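Local coordinates for protein citryl-spermidine/3,4-dihydroxybenzoyl-citryl-spermidine:spermidine ligase (Bacillus anthracis, PDB 3TO3) that catalyses the ATP-dependent condensation of spermidine with citryl-spermidine intermediates in the biosynthesis of the catecholate siderophore petrobactin, at residues S329-Q334 against H432-E437; L416-A421 against V540-N545; I423-L428 against D510-F515; R468-E473 against E558-Y563. One frame throughout, in Å; residues are numbered along the deposited sequence.

Contact 1: S329-Q334 against H432-E437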
loop_
_atom_site.group_PDB
_atom_site.type_symbol
_atom_site.label_atom_id
_atom_site.label_comp_id
_atom_site.label_asym_id
_atom_site.label_seq_id
_atom_site.Cartn_x
_atom_site.Cartn_y
_atom_site.Cartn_z
ATOM N N SER B 329 19.976 25.384 22.718
ATOM C CA SER B 329 19.539 26.403 23.662
ATOM C C SER B 329 20.733 27.092 24.344
ATOM O O SER B 329 20.716 28.321 24.555
ATOM C CB SER B 329 18.605 25.802 24.707
ATOM O OG SER B 329 18.230 26.776 25.670
ATOM N N ASN B 330 21.759 26.308 24.689
ATOM C CA ASN B 330 22.911 26.855 25.392
ATOM C C ASN B 330 23.748 27.719 24.484
ATOM O O ASN B 330 24.321 28.726 24.923
ATOM C CB ASN B 330 23.780 25.760 26.025
ATOM C CG ASN B 330 23.125 25.139 27.254
ATOM O OD1 ASN B 330 22.315 25.782 27.937
ATOM N ND2 ASN B 330 23.463 23.882 27.533
ATOM N N VAL B 331 23.820 27.320 23.219
ATOM C CA VAL B 331 24.585 28.076 22.245
ATOM C C VAL B 331 23.963 29.456 22.106
ATOM O O VAL B 331 24.651 30.453 22.118
ATOM C CB VAL B 331 24.625 27.344 20.886
ATOM C CG1 VAL B 331 25.136 28.244 19.804
ATOM C CG2 VAL B 331 25.497 26.109 20.997
ATOM N N VAL B 332 22.645 29.509 22.009
ATOM C CA VAL B 332 21.954 30.783 21.853
ATOM C C VAL B 332 22.077 31.670 23.109
ATOM O O VAL B 332 22.372 32.870 23.008
ATOM C CB VAL B 332 20.455 30.560 21.462
ATOM C CG1 VAL B 332 19.659 31.857 21.529
ATOM C CG2 VAL B 332 20.364 29.952 20.084
ATOM N N SER B 333 21.872 31.078 24.285
ATOM C CA SER B 333 21.845 31.853 25.525
ATOM C C SER B 333 23.217 32.445 25.908
ATOM O O SER B 333 23.295 33.369 26.715
ATOM C CB SER B 333 21.265 31.031 26.674
ATOM O OG SER B 333 22.238 30.123 27.134
ATOM N N GLN B 334 24.292 31.915 25.340
ATOM C CA GLN B 334 25.614 32.503 25.564
ATOM C C GLN B 334 26.080 33.464 24.454
ATOM O O GLN B 334 27.231 33.884 24.461
ATOM C CB GLN B 334 26.667 31.417 25.827
ATOM C CG GLN B 334 26.258 30.395 26.888
ATOM C CD GLN B 334 26.277 30.956 28.303
ATOM O OE1 GLN B 334 27.251 31.591 28.719
ATOM N NE2 GLN B 334 25.198 30.715 29.055
ATOM N N HIS B 432 28.989 30.050 14.860
ATOM C CA HIS B 432 28.933 28.766 15.548
ATOM C C HIS B 432 29.238 27.463 14.798
ATOM O O HIS B 432 29.328 26.412 15.432
ATOM C CB HIS B 432 27.599 28.675 16.286
ATOM C CG HIS B 432 27.408 29.792 17.255
ATOM N ND1 HIS B 432 28.083 29.847 18.453
ATOM C CD2 HIS B 432 26.675 30.926 17.180
ATOM C CE1 HIS B 432 27.762 30.960 19.086
ATOM N NE2 HIS B 432 26.908 31.632 18.337
ATOM N N GLY B 433 29.435 27.534 13.481
ATOM C CA GLY B 433 29.487 26.335 12.648
ATOM C C GLY B 433 28.287 25.385 12.713
ATOM O O GLY B 433 28.423 24.177 12.564
ATOM N N ILE B 434 27.095 25.923 12.900
ATOM C CA ILE B 434 25.922 25.087 13.031
ATOM C C ILE B 434 24.911 25.441 11.937
ATOM O O ILE B 434 24.444 26.571 11.869
ATOM C CB ILE B 434 25.262 25.330 14.379
ATOM C CG1 ILE B 434 26.172 24.855 15.507
ATOM C CG2 ILE B 434 23.934 24.626 14.465
ATOM C CD1 ILE B 434 25.560 25.045 16.861
ATOM N N ALA B 435 24.563 24.492 11.072
ATOM C CA ALA B 435 23.563 24.803 10.060
ATOM C C ALA B 435 22.262 24.079 10.374
ATOM O O ALA B 435 22.173 22.858 10.293
ATOM C CB ALA B 435 24.060 24.450 8.706
ATOM N N LEU B 436 21.265 24.848 10.785
ATOM C CA LEU B 436 19.930 24.334 10.990
ATOM C C LEU B 436 19.373 24.171 9.606
ATOM O O LEU B 436 19.755 24.916 8.699
ATOM C CB LEU B 436 19.102 25.337 11.788
ATOM C CG LEU B 436 19.774 25.633 13.139
ATOM C CD1 LEU B 436 19.037 26.699 13.907
ATOM C CD2 LEU B 436 19.875 24.347 13.945
ATOM N N GLU B 437 18.463 23.220 9.437
ATOM C CA GLU B 437 17.846 23.060 8.147
ATOM C C GLU B 437 16.847 24.217 8.079
ATOM O O GLU B 437 15.901 24.336 8.842
ATOM C CB GLU B 437 17.114 21.738 8.097
ATOM C CG GLU B 437 16.969 21.136 6.722
ATOM C CD GLU B 437 16.007 19.944 6.722
ATOM O OE1 GLU B 437 15.731 19.408 5.627
ATOM O OE2 GLU B 437 15.521 19.552 7.816
#

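Contact 2: L416-A421 against V540-N545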
loop_
_atom_site.group_PDB
_atom_site.type_symbol
_atom_site.label_atom_id
_atom_site.label_comp_id
_atom_site.label_asym_id
_atom_site.label_seq_id
_atom_site.Cartn_x
_atom_site.Cartn_y
_atom_site.Cartn_z
ATOM N N LEU B 416 13.882 44.639 6.642
ATOM C CA LEU B 416 13.569 44.137 7.983
ATOM C C LEU B 416 13.508 42.629 8.025
ATOM O O LEU B 416 13.946 42.041 9.003
ATOM C CB LEU B 416 12.264 44.687 8.509
ATOM C CG LEU B 416 12.445 46.123 8.941
ATOM C CD1 LEU B 416 11.138 46.922 8.731
ATOM C CD2 LEU B 416 12.955 46.129 10.388
ATOM N N LEU B 417 12.956 42.013 6.978
ATOM C CA LEU B 417 12.771 40.578 6.974
ATOM C C LEU B 417 14.134 39.897 7.013
ATOM O O LEU B 417 14.381 39.028 7.837
ATOM C CB LEU B 417 11.972 40.101 5.741
ATOM C CG LEU B 417 11.805 38.576 5.712
ATOM C CD1 LEU B 417 10.831 38.037 6.817
ATOM C CD2 LEU B 417 11.383 38.093 4.320
ATOM N N ILE B 418 15.008 40.309 6.107
ATOM C CA ILE B 418 16.350 39.788 6.025
ATOM C C ILE B 418 17.074 40.004 7.372
ATOM O O ILE B 418 17.712 39.070 7.897
ATOM C CB ILE B 418 17.144 40.490 4.905
ATOM C CG1 ILE B 418 16.444 40.335 3.542
ATOM C CG2 ILE B 418 18.536 39.973 4.829
ATOM C CD1 ILE B 418 16.135 38.945 3.196
ATOM N N GLN B 419 16.955 41.214 7.932
ATOM C CA GLN B 419 17.684 41.564 9.164
ATOM C C GLN B 419 17.257 40.747 10.365
ATOM O O GLN B 419 18.088 40.417 11.194
ATOM C CB GLN B 419 17.598 43.052 9.512
ATOM C CG GLN B 419 18.268 43.964 8.522
ATOM C CD GLN B 419 18.441 45.378 9.053
ATOM O OE1 GLN B 419 17.855 45.756 10.071
ATOM N NE2 GLN B 419 19.269 46.161 8.374
ATOM N N LYS B 420 15.962 40.465 10.470
ATOM C CA LYS B 420 15.412 39.694 11.583
ATOM C C LYS B 420 15.268 38.198 11.372
ATOM O O LYS B 420 15.057 37.462 12.323
ATOM C CB LYS B 420 14.045 40.263 11.953
ATOM C CG LYS B 420 14.083 41.415 12.938
ATOM C CD LYS B 420 14.814 42.634 12.418
ATOM C CE LYS B 420 15.071 43.639 13.559
ATOM N NZ LYS B 420 16.207 44.560 13.234
ATOM N N ALA B 421 15.413 37.729 10.142
ATOM C CA ALA B 421 15.096 36.341 9.827
ATOM C C ALA B 421 16.272 35.612 9.246
ATOM O O ALA B 421 16.584 34.499 9.659
ATOM C CB ALA B 421 13.903 36.214 8.908
ATOM N N VAL B 540 22.686 40.785 -0.310
ATOM C CA VAL B 540 24.109 41.052 -0.123
ATOM C C VAL B 540 24.413 42.232 0.847
ATOM O O VAL B 540 25.181 42.080 1.795
ATOM C CB VAL B 540 24.819 41.221 -1.463
ATOM C CG1 VAL B 540 26.250 41.613 -1.257
ATOM C CG2 VAL B 540 24.734 39.916 -2.244
ATOM N N GLU B 541 23.798 43.389 0.631
ATOM C CA GLU B 541 24.034 44.527 1.505
ATOM C C GLU B 541 23.826 44.166 2.979
ATOM O O GLU B 541 24.653 44.513 3.851
ATOM C CB GLU B 541 23.120 45.700 1.147
ATOM C CG GLU B 541 23.481 46.451 -0.105
ATOM C CD GLU B 541 22.386 47.432 -0.546
ATOM O OE1 GLU B 541 21.699 48.006 0.315
ATOM O OE2 GLU B 541 22.207 47.628 -1.761
ATOM N N GLU B 542 22.714 43.489 3.259
ATOM C CA GLU B 542 22.389 43.125 4.628
ATOM C C GLU B 542 23.370 42.143 5.269
ATOM O O GLU B 542 23.698 42.274 6.452
ATOM C CB GLU B 542 20.964 42.607 4.730
ATOM C CG GLU B 542 19.998 43.666 4.353
ATOM C CD GLU B 542 20.092 44.879 5.247
ATOM O OE1 GLU B 542 20.730 44.786 6.325
ATOM O OE2 GLU B 542 19.519 45.923 4.866
ATOM N N ILE B 543 23.828 41.169 4.495
ATOM C CA ILE B 543 24.823 40.234 4.977
ATOM C C ILE B 543 26.069 41.054 5.285
ATOM O O ILE B 543 26.622 40.959 6.373
ATOM C CB ILE B 543 25.121 39.116 3.930
ATOM C CG1 ILE B 543 23.978 38.101 3.865
ATOM C CG2 ILE B 543 26.432 38.399 4.244
ATOM C CD1 ILE B 543 23.989 37.221 2.518
ATOM N N GLU B 544 26.494 41.881 4.334
ATOM C CA GLU B 544 27.680 42.714 4.530
ATOM C C GLU B 544 27.549 43.626 5.749
ATOM O O GLU B 544 28.494 43.764 6.517
ATOM C CB GLU B 544 27.998 43.556 3.291
ATOM C CG GLU B 544 28.638 42.780 2.144
ATOM C CD GLU B 544 29.995 42.168 2.483
ATOM O OE1 GLU B 544 30.845 42.858 3.094
ATOM O OE2 GLU B 544 30.213 40.988 2.117
ATOM N N ASN B 545 26.380 44.241 5.899
ATOM C CA ASN B 545 26.123 45.139 7.018
ATOM C C ASN B 545 26.315 44.425 8.373
ATOM O O ASN B 545 26.895 45.000 9.313
ATOM C CB ASN B 545 24.720 45.778 6.901
ATOM C CG ASN B 545 24.697 47.038 6.005
ATOM O OD1 ASN B 545 23.637 47.447 5.514
ATOM N ND2 ASN B 545 25.862 47.652 5.804
#

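Contact 3: I423-L428 against D510-F515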
loop_
_atom_site.group_PDB
_atom_site.type_symbol
_atom_site.label_atom_id
_atom_site.label_comp_id
_atom_site.label_asym_id
_atom_site.label_seq_id
_atom_site.Cartn_x
_atom_site.Cartn_y
_atom_site.Cartn_z
ATOM N N ILE B 423 19.494 36.789 8.572
ATOM C CA ILE B 423 20.795 37.043 9.170
ATOM C C ILE B 423 21.148 36.109 10.350
ATOM O O ILE B 423 22.271 35.626 10.422
ATOM C CB ILE B 423 20.949 38.530 9.531
ATOM C CG1 ILE B 423 20.804 39.377 8.261
ATOM C CG2 ILE B 423 22.292 38.814 10.261
ATOM C CD1 ILE B 423 21.787 39.022 7.175
ATOM N N PRO B 424 20.195 35.850 11.267
ATOM C CA PRO B 424 20.563 35.040 12.435
ATOM C C PRO B 424 20.853 33.599 12.057
ATOM O O PRO B 424 21.686 32.978 12.691
ATOM C CB PRO B 424 19.331 35.115 13.340
ATOM C CG PRO B 424 18.581 36.324 12.858
ATOM C CD PRO B 424 18.814 36.350 11.374
ATOM N N VAL B 425 20.173 33.070 11.050
ATOM C CA VAL B 425 20.508 31.745 10.578
ATOM C C VAL B 425 21.943 31.721 10.062
ATOM O O VAL B 425 22.699 30.809 10.385
ATOM C CB VAL B 425 19.566 31.269 9.446
ATOM C CG1 VAL B 425 19.987 29.899 8.985
ATOM C CG2 VAL B 425 18.098 31.258 9.906
ATOM N N ILE B 426 22.322 32.726 9.270
ATOM C CA ILE B 426 23.671 32.777 8.689
ATOM C C ILE B 426 24.697 33.024 9.795
ATOM O O ILE B 426 25.793 32.441 9.802
ATOM C CB ILE B 426 23.770 33.868 7.575
ATOM C CG1 ILE B 426 22.844 33.499 6.420
ATOM C CG2 ILE B 426 25.180 34.008 7.052
ATOM C CD1 ILE B 426 22.750 34.549 5.320
ATOM N N HIS B 427 24.323 33.886 10.744
ATOM C CA HIS B 427 25.153 34.103 11.911
ATOM C C HIS B 427 25.486 32.803 12.661
ATOM O O HIS B 427 26.633 32.587 13.034
ATOM C CB HIS B 427 24.506 35.095 12.858
ATOM C CG HIS B 427 25.386 35.483 13.994
ATOM N ND1 HIS B 427 26.295 36.517 13.909
ATOM C CD2 HIS B 427 25.508 34.972 15.243
ATOM C CE1 HIS B 427 26.943 36.628 15.061
ATOM N NE2 HIS B 427 26.478 35.709 15.888
ATOM N N LEU B 428 24.471 31.964 12.897
ATOM C CA LEU B 428 24.637 30.650 13.511
ATOM C C LEU B 428 25.662 29.814 12.755
ATOM O O LEU B 428 26.506 29.150 13.358
ATOM C CB LEU B 428 23.301 29.897 13.511
ATOM C CG LEU B 428 22.400 30.151 14.709
ATOM C CD1 LEU B 428 21.064 29.457 14.564
ATOM C CD2 LEU B 428 23.121 29.677 15.977
ATOM N N ASP B 510 21.589 26.500 -0.722
ATOM C CA ASP B 510 20.599 25.524 -1.158
ATOM C C ASP B 510 19.335 25.504 -0.304
ATOM O O ASP B 510 18.233 25.539 -0.809
ATOM C CB ASP B 510 21.245 24.133 -1.134
ATOM C CG ASP B 510 20.719 23.213 -2.211
ATOM O OD1 ASP B 510 20.422 23.697 -3.310
ATOM O OD2 ASP B 510 20.630 21.991 -1.970
ATOM N N ALA B 511 19.473 25.450 1.000
ATOM C CA ALA B 511 18.279 25.296 1.800
ATOM C C ALA B 511 17.623 26.660 2.084
ATOM O O ALA B 511 16.465 26.895 1.725
ATOM C CB ALA B 511 18.553 24.516 3.053
ATOM N N LEU B 512 18.349 27.540 2.756
ATOM C CA LEU B 512 17.816 28.868 3.057
ATOM C C LEU B 512 17.359 29.661 1.820
ATOM O O LEU B 512 16.270 30.243 1.831
ATOM C CB LEU B 512 18.826 29.694 3.861
ATOM C CG LEU B 512 18.337 31.059 4.359
ATOM C CD1 LEU B 512 17.132 30.963 5.347
ATOM C CD2 LEU B 512 19.510 31.824 4.996
ATOM N N PHE B 513 18.185 29.683 0.774
ATOM C CA PHE B 513 17.995 30.607 -0.354
ATOM C C PHE B 513 17.294 29.964 -1.531
ATOM O O PHE B 513 16.152 30.264 -1.782
ATOM C CB PHE B 513 19.318 31.246 -0.790
ATOM C CG PHE B 513 19.803 32.321 0.155
ATOM C CD1 PHE B 513 18.902 33.122 0.826
ATOM C CD2 PHE B 513 21.145 32.508 0.389
ATOM C CE1 PHE B 513 19.324 34.108 1.697
ATOM C CE2 PHE B 513 21.573 33.473 1.263
ATOM C CZ PHE B 513 20.661 34.281 1.925
ATOM N N LEU B 514 17.971 29.050 -2.208
ATOM C CA LEU B 514 17.438 28.416 -3.392
ATOM C C LEU B 514 16.025 27.834 -3.194
ATOM O O LEU B 514 15.136 28.153 -3.957
ATOM C CB LEU B 514 18.431 27.365 -3.926
ATOM C CG LEU B 514 18.175 26.769 -5.318
ATOM C CD1 LEU B 514 19.423 26.074 -5.875
ATOM C CD2 LEU B 514 17.039 25.780 -5.258
ATOM N N PHE B 515 15.803 26.997 -2.187
ATOM C CA PHE B 515 14.476 26.360 -2.025
ATOM C C PHE B 515 13.492 27.124 -1.148
ATOM O O PHE B 515 12.368 26.683 -0.974
ATOM C CB PHE B 515 14.576 24.920 -1.470
ATOM C CG PHE B 515 15.217 23.957 -2.416
ATOM C CD1 PHE B 515 14.647 23.701 -3.659
ATOM C CD2 PHE B 515 16.414 23.308 -2.071
ATOM C CE1 PHE B 515 15.261 22.817 -4.552
ATOM C CE2 PHE B 515 17.034 22.413 -2.954
ATOM C CZ PHE B 515 16.462 22.168 -4.194
#

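Contact 4: R468-E473 against E558-Y563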
loop_
_atom_site.group_PDB
_atom_site.type_symbol
_atom_site.label_atom_id
_atom_site.label_comp_id
_atom_site.label_asym_id
_atom_site.label_seq_id
_atom_site.Cartn_x
_atom_site.Cartn_y
_atom_site.Cartn_z
ATOM N N ARG B 468 32.549 20.568 12.938
ATOM C CA ARG B 468 33.174 20.520 14.259
ATOM C C ARG B 468 34.260 21.578 14.475
ATOM O O ARG B 468 34.300 22.218 15.519
ATOM C CB ARG B 468 33.726 19.107 14.527
ATOM C CG ARG B 468 34.315 18.897 15.913
ATOM C CD ARG B 468 34.664 17.426 16.148
ATOM N NE ARG B 468 33.449 16.631 16.316
ATOM C CZ ARG B 468 32.969 16.240 17.491
ATOM N NH1 ARG B 468 33.620 16.551 18.610
ATOM N NH2 ARG B 468 31.846 15.530 17.545
ATOM N N PRO B 469 35.148 21.765 13.491
ATOM C CA PRO B 469 36.174 22.801 13.668
ATOM C C PRO B 469 35.614 24.209 13.888
ATOM O O PRO B 469 36.350 25.033 14.415
ATOM C CB PRO B 469 36.958 22.741 12.355
ATOM C CG PRO B 469 36.808 21.313 11.913
ATOM C CD PRO B 469 35.380 20.967 12.276
ATOM N N PHE B 470 34.364 24.490 13.510
ATOM C CA PHE B 470 33.815 25.825 13.741
ATOM C C PHE B 470 33.154 26.050 15.118
ATOM O O PHE B 470 32.796 27.180 15.458
ATOM C CB PHE B 470 32.805 26.202 12.644
ATOM C CG PHE B 470 33.431 26.804 11.407
ATOM C CD1 PHE B 470 34.768 26.556 11.088
ATOM C CD2 PHE B 470 32.687 27.631 10.580
ATOM C CE1 PHE B 470 35.341 27.120 9.971
ATOM C CE2 PHE B 470 33.255 28.208 9.464
ATOM C CZ PHE B 470 34.583 27.957 9.154
ATOM N N LEU B 471 32.960 24.997 15.899
ATOM C CA LEU B 471 32.222 25.153 17.149
ATOM C C LEU B 471 32.946 26.090 18.123
ATOM O O LEU B 471 34.166 26.047 18.242
ATOM C CB LEU B 471 31.964 23.791 17.792
ATOM C CG LEU B 471 31.310 22.760 16.863
ATOM C CD1 LEU B 471 31.266 21.388 17.506
ATOM C CD2 LEU B 471 29.903 23.213 16.435
ATOM N N LYS B 472 32.191 26.961 18.789
ATOM C CA LYS B 472 32.776 27.881 19.757
ATOM C C LYS B 472 33.383 27.050 20.876
ATOM O O LYS B 472 34.479 27.357 21.356
ATOM C CB LYS B 472 31.744 28.872 20.310
ATOM C CG LYS B 472 32.046 30.362 20.053
ATOM C CD LYS B 472 31.500 31.212 21.214
ATOM C CE LYS B 472 30.977 32.585 20.775
ATOM N NZ LYS B 472 29.757 33.010 21.571
ATOM N N GLU B 473 32.674 26.004 21.296
ATOM C CA GLU B 473 33.287 25.000 22.163
ATOM C C GLU B 473 33.091 23.568 21.630
ATOM O O GLU B 473 32.003 22.992 21.713
ATOM C CB GLU B 473 32.732 25.154 23.581
ATOM C CG GLU B 473 31.494 26.047 23.641
ATOM C CD GLU B 473 31.026 26.329 25.058
ATOM O OE1 GLU B 473 29.800 26.481 25.268
ATOM O OE2 GLU B 473 31.885 26.411 25.962
ATOM N N GLU B 558 34.685 34.503 4.962
ATOM C CA GLU B 558 35.253 34.314 3.652
ATOM C C GLU B 558 35.342 32.846 3.287
ATOM O O GLU B 558 34.967 32.470 2.177
ATOM C CB GLU B 558 36.622 34.975 3.549
ATOM C CG GLU B 558 36.559 36.330 2.881
ATOM C CD GLU B 558 37.679 37.266 3.323
ATOM O OE1 GLU B 558 38.778 36.765 3.688
ATOM O OE2 GLU B 558 37.451 38.507 3.312
ATOM N N SER B 559 35.816 32.011 4.208
ATOM C CA SER B 559 36.071 30.601 3.883
ATOM C C SER B 559 34.807 29.807 3.514
ATOM O O SER B 559 34.861 28.780 2.838
ATOM C CB SER B 559 36.814 29.907 5.027
ATOM O OG SER B 559 35.924 29.601 6.083
ATOM N N ILE B 560 33.669 30.304 3.965
ATOM C CA ILE B 560 32.371 29.716 3.679
ATOM C C ILE B 560 31.940 29.969 2.208
ATOM O O ILE B 560 31.173 29.195 1.636
ATOM C CB ILE B 560 31.342 30.297 4.685
ATOM C CG1 ILE B 560 31.499 29.617 6.028
ATOM C CG2 ILE B 560 29.893 30.177 4.221
ATOM C CD1 ILE B 560 30.339 29.892 6.918
ATOM N N GLN B 561 32.444 31.041 1.598
ATOM C CA GLN B 561 32.208 31.308 0.182
ATOM C C GLN B 561 30.725 31.427 -0.241
ATOM O O GLN B 561 30.285 30.747 -1.158
ATOM C CB GLN B 561 32.871 30.213 -0.645
ATOM C CG GLN B 561 34.360 30.130 -0.490
ATOM C CD GLN B 561 35.070 30.362 -1.807
ATOM O OE1 GLN B 561 35.550 29.417 -2.446
ATOM N NE2 GLN B 561 35.126 31.624 -2.233
ATOM N N LEU B 562 29.962 32.284 0.419
ATOM C CA LEU B 562 28.579 32.484 0.050
ATOM C C LEU B 562 28.446 33.232 -1.265
ATOM O O LEU B 562 27.358 33.274 -1.852
ATOM C CB LEU B 562 27.872 33.281 1.133
ATOM C CG LEU B 562 27.848 32.582 2.475
ATOM C CD1 LEU B 562 26.959 33.379 3.391
ATOM C CD2 LEU B 562 27.313 31.183 2.287
ATOM N N TYR B 563 29.529 33.890 -1.674
ATOM C CA TYR B 563 29.566 34.669 -2.923
ATOM C C TYR B 563 30.152 33.877 -4.087
ATOM O O TYR B 563 30.470 34.461 -5.139
ATOM C CB TYR B 563 30.316 35.996 -2.751
ATOM C CG TYR B 563 29.758 36.866 -1.648
ATOM C CD1 TYR B 563 28.433 36.756 -1.259
ATOM C CD2 TYR B 563 30.553 37.805 -1.005
ATOM C CE1 TYR B 563 27.907 37.548 -0.254
ATOM C CE2 TYR B 563 30.043 38.609 -0.006
ATOM C CZ TYR B 563 28.718 38.481 0.364
ATOM O OH TYR B 563 28.208 39.276 1.367
#

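Contact 1: S329-Q334 against H432-E437
Val331 sets its CG1 methyl over one face of the imidazole of His432, a CH-pi contact in which the carbon lies 3.7 Å from the centroid of the ring. The approach is nearly perpendicular, 14° off the ring normal, and the methyl stands above the middle of the ring; its shortest single distance is the 3.6 Å from Val331 CG1 to ND1 of His432. The two side chains run at one another from opposite directions. In Val331 the first torsion (167°) sends CG1 away from the backbone N and leaves CG2 on the N side, so that the two methyls diverge toward different partners. CG2 of Val331 lies 4.3 Å from CD1 of Ile434, a looser apolar touch between two methyls.

Helix 315-333 and helix 410-432 both finish here. The second ends at His432 and is followed by Gly433, whose positive phi turns the chain into the short strand 434-435, an outer strand, within this chain, of a small three-stranded mixed sheet. The contact thus ties a helix of the IucA/IucC part of the sequence to the point where helix passes into strand in the FhuF-like part.

No hydrogen bond links the two segments. The polar edge of the imidazole is engaged just beyond them: NE2 of the buried His432 bonds to OD2 of Asp335, two residues beyond the end of helix 315-333, which would help fix the rotation of the ring beneath the methyl. Ile434 also packs against Trp327 and Leu328 of the same helix.

Contact 2: L416-A421 against V540-N545
Ile418 and Glu542 form the close-packed half of this helix-helix contact. The CG2 methyl of Ile418, placed opposite the backbone N by a chi1 of -58° for the CG1 branch, sits 3.6 Å from CB of Glu542 and leans on the aliphatic base of that side chain. Both residues are buried, and CG1 and CD1 of the isoleucine lead elsewhere.

The other half is polar and lies on the partly exposed side, where Gln419 stretches its extended chain to the carboxylate. NE2 of Gln419 donates to OE1 of Glu542 across 2.9 Å, with an N-H...O angle of 164°. The acceptor lies almost in the plane of the amide, but the donor arrives from above the carboxylate plane, the two flat groups being turned 73° from each other. Glu542, bent at its second torsion, is thereby presented to the glutamine by one oxygen, while its other, OE2, makes a salt bridge to NH1 of Arg415. That charge probably offsets the cost of holding a carboxylate in a buried place, and Arg415 also pairs through NH2 with Glu541.

The contact joins the first half of helix 410-432, which has a wider pi-type turn at 418-421, to helix 532-547. Helix 591-600 packs against Val540 on the latter, and strand 451-457 meets Leu416 and Ala421 on the former.

Contact 3: I423-L428 against D510-F515
Two long helices of the FhuF-like region, 410-432 and 502-528, pack here through an entirely apolar, buried interface in which Ile426 meets Leu512 and Phe513. The segments run roughly antiparallel, at 147° between their directions, and their axes come no closer than 11.7 Å, so side chains rather than backbones bridge the gap.

Ile426 serves two partners with successive carbons of one branch. CG1 of Ile426 lies 4.0 Å from CD2 of Leu512, and its terminal CD1 is at the same distance from CZ of Phe513, the far end of the ring, which it approaches obliquely. Both neighbours are crossed at about a right angle. The branch points this way because CG1 stands opposite the carbonyl carbon (chi1 -64°) and then extends straight to CD1. CD2 of Leu512 is shared: besides Ile426 it faces CG1 of Val425 at 4.5 Å, a looser touch, and it also rests over one face of the neighbouring Phe513, 4.0 Å above the plane and offset toward the rim.

The side chain of Leu512 is about 9 Å from that of the ATP-binding Tyr391 and about 11 Å from the bound ATP, so this core packing lies near the nucleotide without touching it. Helix 532-547 lies alongside: Ile543 and Phe547 pack on Ile426, while Trp536 meets the Phe513 ring edge-to-face and Val539 also touches that side chain.

Contact 4: R468-E473 against E558-Y563
The ring of Phe470 meets the end of helix 554-560 with its edge. OG of Ser559 lies in the ring plane at that edge, 3.7 Å from CZ of Phe470, and CG1 of Ile560 comes up near the plane too, 4.1 Å from CE2 of the same ring, so the two helix residues touch adjacent carbons of the rim. Other groups add to the environment of the ring: Arg556, one turn earlier on the same helix, makes a cation-pi contact with it, and Tyr467 meets it edge-to-face.

The contact joins the loop after strand 465-467, opening with a 3-10 turn at 468-470, to the C-terminal end of helix 554-560, within the FhuF-like region and away from the ATP site. Phe470 closes that turn and projects its side chain across to the helix, bridging backbones whose nearest CA atoms, those of Phe470 and Ile560, are 10.9 Å apart. Arg556 binds the loop twice, since its NH2 also donates to the carbonyl oxygen of Phe470.

Across the gap the contact is purely one of packing, and its two halves differ in setting. Ile560 is buried and crosses the phenylalanine obliquely, with Val429 and Val430 of helix 410-432 also against it. Ser559 is exposed. With chi1 at 77°, its OG sits between the backbone N and the carbonyl carbon, from where it touches CZ of Phe470 and is hydrogen-bonded to the carbonyl oxygen of Arg556. Gln561 leaves helical geometry with a positive phi, and its N bonds to O of Glu558 at 3.0 Å.

How the contacts relate
Contacts 2 and 3 share helix 410-432, its first half meeting helix 532-547 and its second half helix 502-528; Ile543 packs against Ile423 and Ile426, joining the two contacts. Contact 3 is wholly apolar and buried, whereas contact 2 joins a buried carboxylate to a partly exposed amide beside its apolar touch. Contact 1, also buried, uses the end of the same helix and the strand beyond it, adding a methyl over an imidazole to aliphatic packing; Leu436 touches Leu428 of contact 3. Contact 4 lies farthest from the chain's centre and is only partly buried, with a ring edge at a helix end; it abuts contact 1 through Gly433 and Phe470, and contact 2 through Tyr563 and Glu544.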